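Local structure of hypothetical protein S4005 (1Z67) at residues A[33-36]-A[37-41]. The protein is of unknown function, a largely helical YidB-family protein with a new fold that contains a homeodomain-like motif. Sequence-based numbering, arbitrary orientation.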
ATOM      1  N   GLY A  33     -11.152   3.387  -2.467  1.00 16.14           N
ATOM      2  CA  GLY A  33     -11.543   4.590  -3.208  1.00 15.94           C
ATOM      3  C   GLY A  33     -10.382   5.226  -3.974  1.00 15.29           C
ATOM      4  O   GLY A  33     -10.519   6.317  -4.591  1.00 17.09           O
ATOM      5  N   GLY A  34      -9.254   4.511  -4.016  1.00 15.56           N
ATOM      6  CA  GLY A  34      -8.123   4.946  -4.810  1.00 14.45           C
ATOM      7  C   GLY A  34      -6.944   5.504  -4.015  1.00 13.92           C
ATOM      8  O   GLY A  34      -7.062   5.859  -2.822  1.00 14.71           O
ATOM      9  N   ILE A  35      -5.793   5.589  -4.679  1.00 14.64           N
ATOM     10  CA  ILE A  35      -4.592   6.042  -3.966  1.00 16.19           C
ATOM     11  C   ILE A  35      -4.731   7.436  -3.342  1.00 16.19           C
ATOM     12  O   ILE A  35      -4.269   7.650  -2.234  1.00 17.63           O
ATOM     13  CB  ILE A  35      -3.333   5.920  -4.859  1.00 16.72           C
ATOM     14  CG1 ILE A  35      -2.066   6.072  -4.004  1.00 18.04           C
ATOM     15  CG2 ILE A  35      -3.431   6.843  -6.066  1.00 16.55           C
ATOM     16  CD1 ILE A  35      -1.853   4.929  -3.023  1.00 21.95           C
ATOM     17  N   GLN A  36      -5.467   8.334  -4.002  1.00 17.72           N
ATOM     18  CA  GLN A  36      -5.740   9.647  -3.418  1.00 19.09           C
ATOM     19  C   GLN A  36      -6.460   9.647  -2.033  1.00 19.31           C
ATOM     20  O   GLN A  36      -6.143  10.485  -1.162  1.00 19.60           O
ATOM     21  CB  GLN A  36      -6.448  10.533  -4.439  1.00 21.00           C
ATOM     22  CG  GLN A  36      -6.472  11.979  -4.045  1.00 23.95           C
ATOM     23  CD  GLN A  36      -5.102  12.581  -3.677  1.00 27.92           C
ATOM     24  OE1 GLN A  36      -4.070  12.297  -4.319  1.00 28.02           O
ATOM     25  NE2 GLN A  36      -5.109  13.460  -2.670  1.00 30.79           N
ATOM     26  N   VAL A  37      -7.412   8.735  -1.825  1.00 19.48           N
ATOM     27  CA  VAL A  37      -8.038   8.586  -0.503  1.00 19.82           C
ATOM     28  C   VAL A  37      -6.995   8.245   0.561  1.00 18.71           C
ATOM     29  O   VAL A  37      -7.011   8.784   1.670  1.00 19.48           O
ATOM     30  CB  VAL A  37      -9.156   7.489  -0.483  1.00 20.64           C
ATOM     31  CG1 VAL A  37      -9.656   7.228   0.936  1.00 19.22           C
ATOM     32  CG2 VAL A  37     -10.310   7.874  -1.387  1.00 22.92           C
ATOM     33  N   LEU A  38      -6.080   7.325   0.222  1.00 18.27           N
ATOM     34  CA  LEU A  38      -5.083   6.901   1.166  1.00 18.25           C
ATOM     35  C   LEU A  38      -4.143   8.060   1.451  1.00 16.34           C
ATOM     36  O   LEU A  38      -3.804   8.266   2.607  1.00 16.61           O
ATOM     37  CB  LEU A  38      -4.317   5.668   0.666  1.00 18.45           C
ATOM     38  CG  LEU A  38      -5.178   4.408   0.469  1.00 20.22           C
ATOM     39  CD1 LEU A  38      -4.279   3.241   0.077  1.00 24.47           C
ATOM     40  CD2 LEU A  38      -6.011   4.042   1.714  1.00 22.02           C
ATOM     41  N   LEU A  39      -3.742   8.800   0.405  1.00 16.63           N
ATOM     42  CA  LEU A  39      -2.848   9.957   0.575  1.00 17.52           C
ATOM     43  C   LEU A  39      -3.472  10.983   1.536  1.00 17.82           C
ATOM     44  O   LEU A  39      -2.824  11.441   2.476  1.00 18.23           O
ATOM     45  CB  LEU A  39      -2.481  10.575  -0.793  1.00 17.23           C
ATOM     46  CG  LEU A  39      -1.638   9.706  -1.751  1.00 18.12           C
ATOM     47  CD1 LEU A  39      -1.483  10.350  -3.151  1.00 21.78           C
ATOM     48  CD2 LEU A  39      -0.290   9.468  -1.150  1.00 20.64           C
ATOM     49  N   GLU A  40      -4.751  11.251   1.336  1.00 18.65           N
ATOM     50  CA  GLU A  40      -5.465  12.220   2.193  1.00 19.51           C
ATOM     51  C   GLU A  40      -5.529  11.745   3.633  1.00 19.89           C
ATOM     52  O   GLU A  40      -5.337  12.557   4.558  1.00 19.64           O
ATOM     53  CB  GLU A  40      -6.883  12.524   1.703  0.50 21.04           C
ATOM     54  CG  GLU A  40      -7.353  13.998   1.930  0.50 24.37           C
ATOM     55  CD  GLU A  40      -7.227  14.540   3.360  0.50 27.78           C
ATOM     56  OE1 GLU A  40      -6.255  15.272   3.651  0.50 30.93           O
ATOM     57  OE2 GLU A  40      -8.109  14.272   4.193  0.50 30.16           O
ATOM     58  N   LYS A  41      -5.721  10.433   3.835  1.00 18.67           N
ATOM     59  CA  LYS A  41      -5.714   9.896   5.199  1.00 19.71           C
ATOM     60  C   LYS A  41      -4.359   9.984   5.868  1.00 19.53           C
ATOM     61  O   LYS A  41      -4.269  10.316   7.060  1.00 19.36           O
ATOM     62  CB  LYS A  41      -6.197   8.458   5.253  1.00 20.03           C
ATOM     63  CG  LYS A  41      -7.644   8.332   4.998  1.00 20.39           C
ATOM     64  CD  LYS A  41      -8.051   6.900   5.201  1.00 25.09           C
ATOM     65  CE  LYS A  41      -9.505   6.851   5.567  1.00 26.08           C
ATOM     66  NZ  LYS A  41      -9.812   5.471   5.891  1.00 24.70           N
TER
HETATM   67  O   HOH W   1      -8.880   8.447  -4.638  1.00 36.28           O
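With chi1 of Gln36 at -166°, CG lies opposite the backbone N; the bend at chi2 (52°) brings the amide over toward Leu39, and chi3 turns OE1 to within 3.4 Å of Leu39 CD1, the two side chains crossing at about a right angle. Leu39 turns its CG opposite its own carbonyl carbon, which sets Leu39 CG 3.4 Å from Ile35 O and 4.3 Å from Ile35 CG1. Ile35 also reaches Leu38, CD1 to CD1 at 4.3 Å, so the three apolar residues form a patch on the buried side of helix 35-44. Val29 of helix 21-31 packs on Ile35 and Leu38, and Val113 on Ile35 and Leu39.

Ahead of this first turn, Gly33 ends the preceding helix in a Schellman motif and Gly34 takes the N-cap position. Both have positive phi angles at which a CB would run into the preceding carbonyl oxygen. Gly34 O receives a weak bond from Val37 N, bent to 124° at the hydrogen, but that amide also donates to a water (3.2 Å), which in turn donates to Gly33 O at 2.7 Å. Regular helical bonding follows, Leu39 N to Ile35 O at 2.9 Å and Glu40 N to Gln36 O.

Two consecutive glycines with positive phi thus make the short link between helices 21-31 and 35-44, and the water supplements the weak backbone bond to Val37 N where helical bonding begins.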